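Protein argonaute (Marinitoga piezophila, PDB 5I4A) uses short 5'-hydroxyl guide RNAs to bind complementary target strands and cleave them as an RNA-guided endonuclease, preferring manganese as cofactor for DNA cleavage. Local coordinates at residues A[295-307]-A[366-380]. Sequence-based numbering, arbitrary orientation.
With nucleotides of chain B.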
loop_
_atom_site.group_PDB
_atom_site.type_symbol
_atom_site.label_atom_id
_atom_site.label_comp_id
_atom_site.label_asym_id
_atom_site.label_seq_id
_atom_site.Cartn_x
_atom_site.Cartn_y
_atom_site.Cartn_z
ATOM N N PRO A 295 9.152 0.979 34.353
ATOM C CA PRO A 295 10.560 0.614 34.184
ATOM C C PRO A 295 10.829 0.077 32.786
ATOM O O PRO A 295 9.989 -0.593 32.180
ATOM C CB PRO A 295 10.771 -0.472 35.245
ATOM C CG PRO A 295 9.425 -1.106 35.385
ATOM C CD PRO A 295 8.420 0.000 35.178
ATOM N N LEU A 296 12.013 0.397 32.273
ATOM C CA LEU A 296 12.517 -0.167 31.027
ATOM C C LEU A 296 13.522 -1.256 31.385
ATOM O O LEU A 296 14.617 -0.963 31.873
ATOM C CB LEU A 296 13.155 0.913 30.157
ATOM C CG LEU A 296 13.745 0.446 28.822
ATOM C CD1 LEU A 296 12.680 -0.221 27.965
ATOM C CD2 LEU A 296 14.385 1.610 28.079
ATOM N N LYS A 297 13.138 -2.508 31.157
ATOM C CA LYS A 297 13.962 -3.664 31.479
ATOM C C LYS A 297 14.402 -4.348 30.191
ATOM O O LYS A 297 13.634 -4.422 29.227
ATOM C CB LYS A 297 13.197 -4.645 32.374
ATOM C CG LYS A 297 12.815 -4.055 33.731
ATOM C CD LYS A 297 11.999 -5.028 34.569
ATOM C CE LYS A 297 10.648 -5.308 33.935
ATOM N NZ LYS A 297 9.777 -6.134 34.818
ATOM N N ALA A 298 15.638 -4.848 30.172
ATOM C CA ALA A 298 16.181 -5.381 28.931
ATOM C C ALA A 298 17.299 -6.375 29.210
ATOM O O ALA A 298 17.953 -6.323 30.254
ATOM C CB ALA A 298 16.698 -4.250 28.033
ATOM N N ILE A 299 17.496 -7.286 28.256
ATOM C CA ILE A 299 18.656 -8.167 28.205
ATOM C C ILE A 299 19.168 -8.179 26.769
ATOM O O ILE A 299 18.492 -7.728 25.843
ATOM C CB ILE A 299 18.346 -9.603 28.684
ATOM C CG1 ILE A 299 17.193 -10.208 27.879
ATOM C CG2 ILE A 299 18.048 -9.624 30.180
ATOM C CD1 ILE A 299 16.895 -11.649 28.241
ATOM N N PHE A 300 20.377 -8.709 26.588
ATOM C CA PHE A 300 21.083 -8.658 25.314
ATOM C C PHE A 300 21.283 -10.057 24.744
ATOM O O PHE A 300 21.584 -11.004 25.480
ATOM C CB PHE A 300 22.455 -7.977 25.463
ATOM C CG PHE A 300 22.388 -6.551 25.936
ATOM C CD1 PHE A 300 22.390 -6.255 27.289
ATOM C CD2 PHE A 300 22.346 -5.508 25.024
ATOM C CE1 PHE A 300 22.337 -4.941 27.722
ATOM C CE2 PHE A 300 22.291 -4.196 25.454
ATOM C CZ PHE A 300 22.287 -3.913 26.803
ATOM N N PHE A 301 21.134 -10.177 23.425
ATOM C CA PHE A 301 21.419 -11.413 22.704
ATOM C C PHE A 301 22.406 -11.113 21.584
ATOM O O PHE A 301 22.144 -10.254 20.736
ATOM C CB PHE A 301 20.144 -12.042 22.134
ATOM C CG PHE A 301 19.259 -12.673 23.173
ATOM C CD1 PHE A 301 18.292 -11.926 23.824
ATOM C CD2 PHE A 301 19.396 -14.013 23.495
ATOM C CE1 PHE A 301 17.476 -12.506 24.782
ATOM C CE2 PHE A 301 18.585 -14.596 24.450
ATOM C CZ PHE A 301 17.627 -13.843 25.096
ATOM N N PHE A 302 23.527 -11.824 21.578
ATOM C CA PHE A 302 24.548 -11.665 20.557
ATOM C C PHE A 302 24.660 -12.947 19.742
ATOM O O PHE A 302 24.426 -14.047 20.249
ATOM C CB PHE A 302 25.907 -11.319 21.173
ATOM C CG PHE A 302 25.891 -10.072 22.010
ATOM C CD1 PHE A 302 25.560 -10.127 23.354
ATOM C CD2 PHE A 302 26.218 -8.846 21.461
ATOM C CE1 PHE A 302 25.548 -8.987 24.125
ATOM C CE2 PHE A 302 26.208 -7.702 22.229
ATOM C CZ PHE A 302 25.870 -7.774 23.563
ATOM N N SER A 303 25.025 -12.797 18.467
ATOM C CA SER A 303 25.143 -13.959 17.597
ATOM C C SER A 303 26.408 -14.763 17.875
ATOM O O SER A 303 26.498 -15.919 17.446
ATOM C CB SER A 303 25.106 -13.523 16.132
ATOM O OG SER A 303 26.220 -12.710 15.809
ATOM N N SER A 304 27.377 -14.185 18.584
ATOM C CA SER A 304 28.630 -14.860 18.904
ATOM C C SER A 304 29.393 -14.013 19.910
ATOM O O SER A 304 29.105 -12.827 20.094
ATOM C CB SER A 304 29.485 -15.092 17.654
ATOM O OG SER A 304 29.850 -13.860 17.052
ATOM N N LYS A 305 30.369 -14.646 20.566
ATOM C CA LYS A 305 31.317 -13.889 21.376
ATOM C C LYS A 305 32.043 -12.852 20.529
ATOM O O LYS A 305 32.277 -11.724 20.979
ATOM C CB LYS A 305 32.318 -14.833 22.043
ATOM C CG LYS A 305 31.742 -15.674 23.171
ATOM C CD LYS A 305 31.365 -14.819 24.370
ATOM C CE LYS A 305 30.955 -15.679 25.558
ATOM N NZ LYS A 305 30.703 -14.858 26.777
ATOM N N LYS A 306 32.392 -13.212 19.291
ATOM C CA LYS A 306 33.102 -12.280 18.419
ATOM C C LYS A 306 32.285 -11.017 18.183
ATOM O O LYS A 306 32.801 -9.900 18.298
ATOM C CB LYS A 306 33.441 -12.949 17.085
ATOM C CG LYS A 306 34.288 -12.073 16.173
ATOM C CD LYS A 306 33.895 -12.236 14.714
ATOM C CE LYS A 306 34.844 -13.160 13.974
ATOM N NZ LYS A 306 34.499 -13.258 12.527
ATOM N N GLN A 307 31.000 -11.178 17.857
ATOM C CA GLN A 307 30.149 -10.016 17.616
ATOM C C GLN A 307 30.104 -9.107 18.837
ATOM O O GLN A 307 30.117 -7.878 18.704
ATOM C CB GLN A 307 28.741 -10.464 17.233
ATOM C CG GLN A 307 27.801 -9.312 16.930
ATOM C CD GLN A 307 26.350 -9.698 17.089
ATOM O OE1 GLN A 307 25.918 -10.091 18.169
ATOM N NE2 GLN A 307 25.585 -9.583 16.010
ATOM N N ILE A 366 15.969 -17.260 31.746
ATOM C CA ILE A 366 15.146 -16.774 30.642
ATOM C C ILE A 366 13.694 -17.184 30.839
ATOM O O ILE A 366 12.772 -16.385 30.628
ATOM C CB ILE A 366 15.705 -17.287 29.301
ATOM C CG1 ILE A 366 17.088 -16.685 29.038
ATOM C CG2 ILE A 366 14.743 -16.977 28.162
ATOM C CD1 ILE A 366 17.832 -17.342 27.894
ATOM N N ASN A 367 13.466 -18.428 31.264
ATOM C CA ASN A 367 12.100 -18.922 31.406
ATOM C C ASN A 367 11.352 -18.195 32.519
ATOM O O ASN A 367 10.143 -17.955 32.405
ATOM C CB ASN A 367 12.114 -20.429 31.655
ATOM C CG ASN A 367 10.729 -20.996 31.881
ATOM O OD1 ASN A 367 10.027 -21.350 30.932
ATOM N ND2 ASN A 367 10.327 -21.090 33.143
ATOM N N GLN A 368 12.044 -17.834 33.601
ATOM C CA GLN A 368 11.387 -17.159 34.715
ATOM C C GLN A 368 11.169 -15.674 34.469
ATOM O O GLN A 368 10.560 -15.011 35.316
ATOM C CB GLN A 368 12.181 -17.353 36.016
ATOM C CG GLN A 368 13.626 -16.853 36.003
ATOM C CD GLN A 368 13.763 -15.359 36.223
ATOM O OE1 GLN A 368 13.461 -14.847 37.300
ATOM N NE2 GLN A 368 14.231 -14.651 35.200
ATOM N N ILE A 369 11.647 -15.135 33.345
ATOM C CA ILE A 369 11.448 -13.719 33.062
ATOM C C ILE A 369 9.960 -13.448 32.905
ATOM O O ILE A 369 9.278 -14.077 32.086
ATOM C CB ILE A 369 12.227 -13.294 31.816
ATOM C CG1 ILE A 369 13.712 -13.123 32.151
ATOM C CG2 ILE A 369 11.649 -12.002 31.242
ATOM C CD1 ILE A 369 14.583 -12.835 30.947
ATOM N N GLU A 370 9.452 -12.513 33.692
ATOM C CA GLU A 370 8.070 -12.077 33.618
ATOM C C GLU A 370 8.036 -10.603 33.226
ATOM O O GLU A 370 9.074 -9.961 33.044
ATOM C CB GLU A 370 7.354 -12.313 34.949
ATOM C CG GLU A 370 7.661 -13.652 35.606
ATOM C CD GLU A 370 6.431 -14.523 35.745
ATOM O OE1 GLU A 370 5.468 -14.311 34.980
ATOM O OE2 GLU A 370 6.424 -15.416 36.620
ATOM N N ASP A 371 6.818 -10.074 33.091
ATOM C CA ASP A 371 6.585 -8.668 32.770
ATOM C C ASP A 371 7.172 -8.290 31.415
ATOM O O ASP A 371 7.487 -9.161 30.597
ATOM C CB ASP A 371 7.160 -7.763 33.861
ATOM C CG ASP A 371 6.894 -8.292 35.253
ATOM O OD1 ASP A 371 6.072 -9.223 35.384
ATOM O OD2 ASP A 371 7.507 -7.784 36.215
ATOM N N ASN A 372 7.322 -6.987 31.172
ATOM C CA ASN A 372 7.819 -6.473 29.900
ATOM C C ASN A 372 9.338 -6.390 29.966
ATOM O O ASN A 372 9.890 -5.577 30.715
ATOM C CB ASN A 372 7.217 -5.104 29.601
ATOM C CG ASN A 372 5.712 -5.081 29.771
ATOM O OD1 ASN A 372 5.002 -5.914 29.215
ATOM N ND2 ASN A 372 5.220 -4.127 30.560
ATOM N N VAL A 373 10.016 -7.225 29.183
ATOM C CA VAL A 373 11.472 -7.216 29.109
ATOM C C VAL A 373 11.864 -7.228 27.641
ATOM O O VAL A 373 11.456 -8.125 26.891
ATOM C CB VAL A 373 12.104 -8.406 29.854
ATOM C CG1 VAL A 373 13.614 -8.438 29.618
ATOM C CG2 VAL A 373 11.807 -8.314 31.342
ATOM N N MET A 374 12.645 -6.234 27.236
ATOM C CA MET A 374 13.103 -6.126 25.861
ATOM C C MET A 374 14.281 -7.059 25.619
ATOM O O MET A 374 15.201 -7.149 26.436
ATOM C CB MET A 374 13.515 -4.690 25.552
ATOM C CG MET A 374 12.444 -3.666 25.864
ATOM S SD MET A 374 11.013 -3.880 24.800
ATOM C CE MET A 374 9.813 -2.889 25.668
ATOM N N ALA A 375 14.256 -7.749 24.488
ATOM C CA ALA A 375 15.385 -8.556 24.048
ATOM C C ALA A 375 16.110 -7.762 22.967
ATOM O O ALA A 375 15.677 -7.715 21.814
ATOM C CB ALA A 375 14.926 -9.917 23.545
ATOM N N ILE A 376 17.212 -7.121 23.353
ATOM C CA ILE A 376 18.069 -6.403 22.411
ATOM C C ILE A 376 18.900 -7.448 21.673
ATOM O O ILE A 376 19.887 -7.971 22.202
ATOM C CB ILE A 376 18.947 -5.367 23.116
ATOM C CG1 ILE A 376 18.065 -4.290 23.764
ATOM C CG2 ILE A 376 19.925 -4.736 22.132
ATOM C CD1 ILE A 376 18.782 -3.438 24.789
ATOM N N VAL A 377 18.496 -7.761 20.450
ATOM C CA VAL A 377 19.085 -8.839 19.667
ATOM C C VAL A 377 19.907 -8.203 18.558
ATOM O O VAL A 377 19.358 -7.527 17.677
ATOM C CB VAL A 377 18.009 -9.771 19.095
ATOM C CG1 VAL A 377 18.646 -10.896 18.295
ATOM C CG2 VAL A 377 17.146 -10.315 20.223
ATOM N N LEU A 378 21.221 -8.402 18.605
ATOM C CA LEU A 378 22.115 -7.794 17.632
ATOM C C LEU A 378 22.176 -8.658 16.379
ATOM O O LEU A 378 22.563 -9.832 16.441
ATOM C CB LEU A 378 23.510 -7.607 18.228
ATOM C CG LEU A 378 23.702 -6.422 19.175
ATOM C CD1 LEU A 378 23.134 -6.709 20.560
ATOM C CD2 LEU A 378 25.176 -6.049 19.254
ATOM N N LEU A 379 21.785 -8.079 15.248
ATOM C CA LEU A 379 21.844 -8.745 13.956
ATOM C C LEU A 379 23.138 -8.367 13.248
ATOM O O LEU A 379 23.520 -7.195 13.222
ATOM C CB LEU A 379 20.645 -8.362 13.087
ATOM C CG LEU A 379 19.246 -8.454 13.702
ATOM C CD1 LEU A 379 18.200 -7.946 12.725
ATOM C CD2 LEU A 379 18.923 -9.878 14.138
ATOM N N ASP A 380 23.811 -9.367 12.676
ATOM C CA ASP A 380 25.050 -9.104 11.951
ATOM C C ASP A 380 24.799 -8.335 10.662
ATOM O O ASP A 380 25.638 -7.529 10.245
ATOM C CB ASP A 380 25.766 -10.419 11.651
ATOM C CG ASP A 380 26.400 -11.026 12.883
ATOM O OD1 ASP A 380 27.116 -10.298 13.601
ATOM O OD2 ASP A 380 26.173 -12.228 13.138
ATOM O "O5'" U B 1 12.706 -4.053 12.201
ATOM C "C5'" U B 1 13.495 -4.393 13.336
ATOM C "C4'" U B 1 14.942 -4.621 12.968
ATOM O "O4'" U B 1 15.053 -5.855 12.209
ATOM C "C3'" U B 1 15.585 -3.528 12.119
ATOM O "O3'" U B 1 16.938 -3.324 12.526
ATOM C "C2'" U B 1 15.551 -4.110 10.708
ATOM O "O2'" U B 1 16.577 -3.639 9.859
ATOM C "C1'" U B 1 15.689 -5.608 10.970
ATOM N N1 U B 1 15.016 -6.427 9.955
ATOM C C2 U B 1 15.730 -7.383 9.256
ATOM O O2 U B 1 16.917 -7.595 9.442
ATOM N N3 U B 1 14.996 -8.085 8.329
ATOM C C4 U B 1 13.652 -7.924 8.038
ATOM O O4 U B 1 13.121 -8.627 7.178
ATOM C C5 U B 1 12.990 -6.915 8.803
ATOM C C6 U B 1 13.680 -6.220 9.709
HETATM O O HOH W 1 10.547 -2.902 29.973
HETATM O O HOH W 2 7.756 -2.398 32.125
HETATM O O HOH W 3 7.670 -4.671 33.128
#
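Q307, in the first turn of a helix, reaches across to L378 and D380 at the end of strand 374-379. Its CG stands anti to the backbone N (chi1 -178°), and the chain runs on extended toward L378 and D380. CB is 4.0 Å from D380 OD1. CG comes to 3.5 Å from D380 OD1, and CD lies 3.7 Å from L378 CB. At the tip, OE1 accepts from the backbone N of S303. NE2 gives two bonds. One goes from NE2 to L378 O, 3.1 Å away and in the amide plane of Q307, although NE2 sits above the plane of that carbonyl. The other runs from NE2 to D380 OD1, 2.9 Å, from above the carboxylate plane. With the bond to OE1, these two fix the rotation of the amide. S303 OG donates to D380 OD2 on the syn side, and K404 forms a salt bridge with D380 OD1. A leucine in place of Q307 would probably leave S303 N without its side-chain acceptor and D380 OD1 without one of its partners.

Upstream, strands 295-302 and 374-379 run parallel. Five backbone hydrogen bonds join them, from M374 N to K297 O through L378 N to F301 O. A298, M374, F300 and I376 line one face, where I376 lies alongside the F300 ring and puts I376 CD1 3.7 Å from F300 CE2. The other face carries I299, F301, A375 and V377. There I299 and I369 meet tip to tip. At the far end, K297 NZ forms a salt bridge with D371 OD2.

S304 caps the helix through OG, which accepts from Q307 N. L379, next to D380, touches the first guide nucleotide, U1 of chain B. Parallel strands followed by a helix are typical of a Rossmann-like fold, here that of the Argonaute Mid domain.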